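Local coordinates for protein DNA-entry nuclease inhibitor (PDB 4MQD) that plays a role in bacterial competence for transformation and inhibits the DNA-degrading activity of the DNA-entry nuclease, at residues L13-H18 with T58-L63; F20-K25 with I50-Q55. All blocks are in the same frame, centred on the assembly; numbering follows the deposited sequence.

Contact 1 (L13-H18 with T58-L63); sequences LSISYH and TKAFIL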
loop_
_atom_site.group_PDB
_atom_site.type_symbol
_atom_site.label_atom_id
_atom_site.label_comp_id
_atom_site.label_asym_id
_atom_site.label_seq_id
_atom_site.Cartn_x
_atom_site.Cartn_y
_atom_site.Cartn_z
ATOM N N LEU A 13 -17.710 -7.531 -9.355
ATOM C CA LEU A 13 -17.643 -7.833 -10.781
ATOM C C LEU A 13 -17.187 -9.272 -10.986
ATOM O O LEU A 13 -16.184 -9.696 -10.409
ATOM C CB LEU A 13 -16.667 -6.876 -11.473
ATOM C CG LEU A 13 -16.702 -6.818 -13.003
ATOM C CD1 LEU A 13 -17.969 -6.131 -13.489
ATOM C CD2 LEU A 13 -15.472 -6.102 -13.544
ATOM N N SER A 14 -17.930 -10.021 -11.799
ATOM C CA SER A 14 -17.545 -11.388 -12.145
ATOM C C SER A 14 -16.517 -11.365 -13.269
ATOM O O SER A 14 -16.825 -10.952 -14.386
ATOM C CB SER A 14 -18.766 -12.207 -12.569
ATOM O OG SER A 14 -19.643 -12.403 -11.474
ATOM N N ILE A 15 -15.297 -11.800 -12.965
ATOM C CA ILE A 15 -14.220 -11.839 -13.951
ATOM C C ILE A 15 -14.305 -13.120 -14.774
ATOM O O ILE A 15 -14.412 -14.213 -14.222
ATOM C CB ILE A 15 -12.825 -11.783 -13.287
ATOM C CG1 ILE A 15 -12.691 -10.539 -12.394
ATOM C CG2 ILE A 15 -11.720 -11.830 -14.342
ATOM C CD1 ILE A 15 -13.005 -9.230 -13.085
ATOM N N SER A 16 -14.254 -12.970 -16.093
ATOM C CA SER A 16 -14.151 -14.104 -17.003
ATOM C C SER A 16 -12.924 -13.934 -17.887
ATOM O O SER A 16 -12.513 -12.811 -18.188
ATOM C CB SER A 16 -15.406 -14.223 -17.865
ATOM O OG SER A 16 -16.508 -14.661 -17.095
ATOM N N TYR A 17 -12.338 -15.060 -18.285
ATOM C CA TYR A 17 -11.177 -15.075 -19.171
ATOM C C TYR A 17 -10.020 -14.202 -18.667
ATOM O O TYR A 17 -9.319 -13.564 -19.456
ATOM C CB TYR A 17 -11.598 -14.678 -20.589
ATOM C CG TYR A 17 -12.729 -15.530 -21.124
ATOM C CD1 TYR A 17 -12.489 -16.808 -21.615
ATOM C CD2 TYR A 17 -14.041 -15.067 -21.118
ATOM C CE1 TYR A 17 -13.521 -17.594 -22.099
ATOM C CE2 TYR A 17 -15.081 -15.846 -21.600
ATOM C CZ TYR A 17 -14.815 -17.109 -22.091
ATOM O OH TYR A 17 -15.841 -17.889 -22.572
ATOM N N HIS A 18 -9.838 -14.188 -17.347
ATOM C CA HIS A 18 -8.703 -13.528 -16.699
ATOM C C HIS A 18 -8.470 -12.086 -17.152
ATOM O O HIS A 18 -7.325 -11.673 -17.352
ATOM C CB HIS A 18 -7.433 -14.355 -16.919
ATOM C CG HIS A 18 -7.548 -15.766 -16.437
ATOM N ND1 HIS A 18 -8.028 -16.785 -17.229
ATOM C CD2 HIS A 18 -7.259 -16.323 -15.238
ATOM C CE1 HIS A 18 -8.022 -17.913 -16.542
ATOM N NE2 HIS A 18 -7.561 -17.660 -15.331
ATOM N N THR A 58 -13.343 -14.975 -10.931
ATOM C CA THR A 58 -14.015 -14.981 -9.642
ATOM C C THR A 58 -14.810 -13.691 -9.474
ATOM O O THR A 58 -14.698 -12.777 -10.294
ATOM C CB THR A 58 -12.988 -15.113 -8.491
ATOM O OG1 THR A 58 -13.670 -15.220 -7.236
ATOM C CG2 THR A 58 -12.042 -13.912 -8.452
ATOM N N LYS A 59 -15.620 -13.627 -8.421
ATOM C CA LYS A 59 -16.301 -12.386 -8.059
ATOM C C LYS A 59 -15.299 -11.454 -7.385
ATOM O O LYS A 59 -14.966 -11.627 -6.213
ATOM C CB LYS A 59 -17.505 -12.652 -7.148
ATOM C CG LYS A 59 -18.784 -12.958 -7.912
ATOM C CD LYS A 59 -19.870 -13.540 -7.018
ATOM C CE LYS A 59 -19.678 -15.033 -6.796
ATOM N NZ LYS A 59 -20.840 -15.650 -6.097
ATOM N N ALA A 60 -14.814 -10.477 -8.146
ATOM C CA ALA A 60 -13.803 -9.539 -7.671
ATOM C C ALA A 60 -14.428 -8.183 -7.376
ATOM O O ALA A 60 -15.563 -7.913 -7.775
ATOM C CB ALA A 60 -12.703 -9.393 -8.707
ATOM N N PHE A 61 -13.682 -7.337 -6.671
ATOM C CA PHE A 61 -14.107 -5.969 -6.394
ATOM C C PHE A 61 -13.227 -4.984 -7.154
ATOM O O PHE A 61 -12.003 -5.115 -7.162
ATOM C CB PHE A 61 -14.050 -5.676 -4.892
ATOM C CG PHE A 61 -15.164 -6.310 -4.111
ATOM C CD1 PHE A 61 -16.416 -5.710 -4.052
ATOM C CD2 PHE A 61 -14.967 -7.509 -3.440
ATOM C CE1 PHE A 61 -17.450 -6.291 -3.336
ATOM C CE2 PHE A 61 -15.997 -8.096 -2.721
ATOM C CZ PHE A 61 -17.239 -7.486 -2.669
ATOM N N ILE A 62 -13.866 -4.011 -7.799
ATOM C CA ILE A 62 -13.172 -2.928 -8.486
ATOM C C ILE A 62 -13.259 -1.672 -7.626
ATOM O O ILE A 62 -14.357 -1.199 -7.336
ATOM C CB ILE A 62 -13.808 -2.629 -9.862
ATOM C CG1 ILE A 62 -13.853 -3.895 -10.734
ATOM C CG2 ILE A 62 -13.067 -1.496 -10.565
ATOM C CD1 ILE A 62 -12.497 -4.475 -11.091
ATOM N N LEU A 63 -12.107 -1.149 -7.212
ATOM C CA LEU A 63 -12.032 0.120 -6.479
ATOM C C LEU A 63 -11.478 1.197 -7.397
ATOM O O LEU A 63 -10.268 1.258 -7.631
ATOM C CB LEU A 63 -11.139 -0.007 -5.240
ATOM C CG LEU A 63 -11.827 -0.438 -3.947
ATOM C CD1 LEU A 63 -12.539 -1.769 -4.135
ATOM C CD2 LEU A 63 -10.816 -0.513 -2.811
#

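Contact 2 (F20-K25 with I50-Q55); sequences FTVFQK and ISFEAQ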
loop_
_atom_site.group_PDB
_atom_site.type_symbol
_atom_site.label_atom_id
_atom_site.label_comp_id
_atom_site.label_asym_id
_atom_site.label_seq_id
_atom_site.Cartn_x
_atom_site.Cartn_y
_atom_site.Cartn_z
ATOM N N PHE A 20 -10.423 -7.775 -17.337
ATOM C CA PHE A 20 -11.487 -6.778 -17.358
ATOM C C PHE A 20 -10.958 -5.572 -18.127
ATOM O O PHE A 20 -9.743 -5.380 -18.225
ATOM C CB PHE A 20 -11.932 -6.390 -15.943
ATOM C CG PHE A 20 -10.837 -5.810 -15.094
ATOM C CD1 PHE A 20 -10.588 -4.444 -15.097
ATOM C CD2 PHE A 20 -10.065 -6.627 -14.282
ATOM C CE1 PHE A 20 -9.583 -3.906 -14.311
ATOM C CE2 PHE A 20 -9.058 -6.095 -13.493
ATOM C CZ PHE A 20 -8.817 -4.732 -13.508
ATOM N N THR A 21 -11.865 -4.766 -18.666
ATOM C CA THR A 21 -11.486 -3.730 -19.617
ATOM C C THR A 21 -12.065 -2.371 -19.259
ATOM O O THR A 21 -13.254 -2.250 -18.967
ATOM C CB THR A 21 -11.931 -4.120 -21.040
ATOM O OG1 THR A 21 -11.340 -5.379 -21.387
ATOM C CG2 THR A 21 -11.513 -3.065 -22.063
ATOM N N VAL A 22 -11.200 -1.359 -19.284
ATOM C CA VAL A 22 -11.594 0.030 -19.089
ATOM C C VAL A 22 -11.717 0.668 -20.466
ATOM O O VAL A 22 -10.767 0.627 -21.250
ATOM C CB VAL A 22 -10.542 0.799 -18.264
ATOM C CG1 VAL A 22 -10.990 2.236 -18.018
ATOM C CG2 VAL A 22 -10.261 0.074 -16.951
ATOM N N PHE A 23 -12.877 1.250 -20.765
ATOM C CA PHE A 23 -13.126 1.808 -22.098
ATOM C C PHE A 23 -14.033 3.037 -22.093
ATOM O O PHE A 23 -14.640 3.381 -21.076
ATOM C CB PHE A 23 -13.683 0.726 -23.035
ATOM C CG PHE A 23 -14.941 0.065 -22.539
ATOM C CD1 PHE A 23 -14.886 -0.922 -21.563
ATOM C CD2 PHE A 23 -16.176 0.402 -23.074
ATOM C CE1 PHE A 23 -16.039 -1.544 -21.116
ATOM C CE2 PHE A 23 -17.333 -0.217 -22.632
ATOM C CZ PHE A 23 -17.265 -1.193 -21.652
ATOM N N GLN A 24 -14.106 3.694 -23.249
ATOM C CA GLN A 24 -14.837 4.950 -23.392
ATOM C C GLN A 24 -16.341 4.733 -23.257
ATOM O O GLN A 24 -16.844 3.642 -23.528
ATOM C CB GLN A 24 -14.529 5.607 -24.744
ATOM C CG GLN A 24 -13.047 5.816 -25.046
ATOM C CD GLN A 24 -12.312 6.588 -23.962
ATOM O OE1 GLN A 24 -12.813 7.588 -23.445
ATOM N NE2 GLN A 24 -11.110 6.133 -23.622
ATOM N N LYS A 25 -17.045 5.785 -22.844
ATOM C CA LYS A 25 -18.492 5.733 -22.598
ATOM C C LYS A 25 -19.277 5.119 -23.760
ATOM O O LYS A 25 -20.175 4.302 -23.542
ATOM C CB LYS A 25 -19.038 7.141 -22.314
ATOM C CG LYS A 25 -20.467 7.164 -21.782
ATOM C CD LYS A 25 -21.251 8.380 -22.261
ATOM C CE LYS A 25 -20.837 9.655 -21.542
ATOM N NZ LYS A 25 -21.286 9.687 -20.123
ATOM N N ILE A 50 -8.243 -0.040 -22.424
ATOM C CA ILE A 50 -7.176 -0.810 -21.792
ATOM C C ILE A 50 -7.791 -2.004 -21.076
ATOM O O ILE A 50 -8.680 -1.837 -20.241
ATOM C CB ILE A 50 -6.394 0.025 -20.755
ATOM C CG1 ILE A 50 -5.813 1.291 -21.394
ATOM C CG2 ILE A 50 -5.282 -0.813 -20.127
ATOM C CD1 ILE A 50 -5.384 2.340 -20.390
ATOM N N SER A 51 -7.324 -3.206 -21.409
ATOM C CA SER A 51 -7.711 -4.406 -20.677
ATOM C C SER A 51 -6.603 -4.759 -19.707
ATOM O O SER A 51 -5.429 -4.774 -20.078
ATOM C CB SER A 51 -7.965 -5.577 -21.622
ATOM O OG SER A 51 -8.963 -5.254 -22.574
ATOM N N PHE A 52 -6.981 -5.032 -18.463
ATOM C CA PHE A 52 -6.030 -5.428 -17.438
ATOM C C PHE A 52 -6.162 -6.920 -17.172
ATOM O O PHE A 52 -7.266 -7.463 -17.168
ATOM C CB PHE A 52 -6.261 -4.631 -16.154
ATOM C CG PHE A 52 -5.901 -3.178 -16.273
ATOM C CD1 PHE A 52 -4.570 -2.780 -16.262
ATOM C CD2 PHE A 52 -6.886 -2.208 -16.402
ATOM C CE1 PHE A 52 -4.228 -1.443 -16.375
ATOM C CE2 PHE A 52 -6.551 -0.868 -16.517
ATOM C CZ PHE A 52 -5.220 -0.485 -16.502
ATOM N N GLU A 53 -5.026 -7.578 -16.964
ATOM C CA GLU A 53 -5.007 -8.995 -16.643
ATOM C C GLU A 53 -5.452 -9.203 -15.200
ATOM O O GLU A 53 -5.040 -8.467 -14.302
ATOM C CB GLU A 53 -3.599 -9.555 -16.820
ATOM C CG GLU A 53 -3.511 -11.070 -16.689
ATOM C CD GLU A 53 -2.146 -11.555 -16.241
ATOM O OE1 GLU A 53 -1.351 -10.743 -15.716
ATOM O OE2 GLU A 53 -1.873 -12.763 -16.404
ATOM N N ALA A 54 -6.291 -10.212 -14.991
ATOM C CA ALA A 54 -6.724 -10.607 -13.658
ATOM C C ALA A 54 -6.135 -11.972 -13.342
ATOM O O ALA A 54 -5.892 -12.773 -14.246
ATOM C CB ALA A 54 -8.242 -10.654 -13.588
ATOM N N GLN A 55 -5.902 -12.230 -12.058
ATOM C CA GLN A 55 -5.262 -13.474 -11.629
ATOM C C GLN A 55 -6.144 -14.701 -11.836
ATOM O O GLN A 55 -5.647 -15.769 -12.187
ATOM C CB GLN A 55 -4.859 -13.384 -10.160
ATOM C CG GLN A 55 -3.719 -12.417 -9.899
ATOM C CD GLN A 55 -3.182 -12.528 -8.488
ATOM O OE1 GLN A 55 -3.920 -12.856 -7.557
ATOM N NE2 GLN A 55 -1.892 -12.260 -8.320
#

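Contact 1 (L13-H18 with T58-L63)
Leu13 and Ala60 are paired by two backbone hydrogen bonds on the margin of the mixed sheet of a two-sheet beta sandwich, where strand 6-14 runs antiparallel along strand 59-66 as an edge strand of that sheet within the chain. Leu13 N lies 2.7 Å from Ala60 O, and Ala60 N returns a bond of 2.8 Å to Leu13 O. One residue further on, Ser14 and Lys59 form a non-hydrogen-bonded pair. Alternation puts Leu13 and Ala60 on the buried face and Ser14 and Lys59 on the exposed one, which suits the small polar and charged types of the latter two.

The Leu13 side chain can be traced outward. Its CB passes 4.0 Å from Ala60 O and also lies beside Ile62 CG1. With CG anti to the backbone N (chi1 -166°) and beside the carbonyl carbon, the CD2 branch comes to Ile62, 3.9 Å from its CG1 and 4.2 Å from its CD1. The two branched chains cross obliquely, and both also touch Leu100 of the other sheet, so the pair fills part of the space between the layers. Leucine and isoleucine suit the place because both offer branched apolar groups to the interior.

Ile15, already past the end of the strand, still adds to this hydrophobic side: its CG1 lies 3.9 Å from Ala60 CB. Alanine's single methyl fits beside that branch. On the exposed face the touch is lighter, with Ser14 OG 3.7 Å from Lys59 CG, while the lysine's far end leads away. The pairing finishes at Thr58, whose carbonyl O receives Ile15 N at 2.9 Å in an almost straight bond (177°), the donor tilted out of the carbonyl plane.

Contact 2 (F20-K25 with I50-Q55)
Phe20 and Phe52 meet through different first torsions: Phe20 holds CG between its backbone N and carbonyl carbon (chi1 60°), whereas Phe52 turns CG away from its carbonyl carbon to lie beside its N (chi1 -69°). The first setting carries the Phe20 ring across to the neighbouring strand, so that Phe52 CB sits over one of its faces in a CH-pi contact, 4.1 Å from the ring centroid. Further out, Phe20 CE1 comes within 3.8 Å of Phe52 CD2. The two rings are inclined by 39° and are neither stacked nor edge-to-face. Val22 takes the other ring at its edge, its CG2 lying 3.9 Å from Phe52 CE2. Ile50 CG2, from the same strand as Phe52, lies above one face of that ring, toward its rim.

These residues share the inner face of the antiparallel sheet of a beta sandwich, where strands 19-24 and 49-53 run side by side. Phe52 and Ile50 there meet strands 107-116 and 77-85 of the opposing sheet, and Phe20 also makes an edge-to-face contact with Tyr128; large flat or branched apolar groups are the natural filling between two such layers. Replacing Phe20 by an alanine is likely to open a gap under Phe52 CB and to cost Tyr128 an edge-to-face partner.

Backbone bonds hold the register from both ends: Phe52 N to Phe20 O is 2.8 Å, with Phe20 N completing the pair, and Val22 N to Ile50 O is 2.7 Å, answered by Ile50 N to Val22 O. Between them Thr21 and Ser51 form a non-hydrogen-bonded pair facing the other way. Small hydroxyl side chains suit this pair, whose CA atoms are 4.0 Å apart: both residues are buried, and Thr21 OG1 and Ser51 OG join in one hydrogen bond of 2.7 Å, in which either could donate.

In the fold
The two contacts belong to different layers of the sandwich: contact 1 closes the margin of the mixed sheet, contact 2 lies nearer the middle of the antiparallel one, their centres about 11 Å apart. Along the chain contact 2 is nested inside the loop that contact 1 closes, and both strands of contact 1 connect to those of contact 2, since 6-14 leads to 19-24 and 49-53 leads to 59-66. Where these two crossings come together they touch: His18 O and Ala54 N, 3.0 Å apart, probably form a hydrogen bond, and Ile15 CG2 packs 3.7 Å from Ala54 CB. Neither contact is touched by the other chain of the assembly.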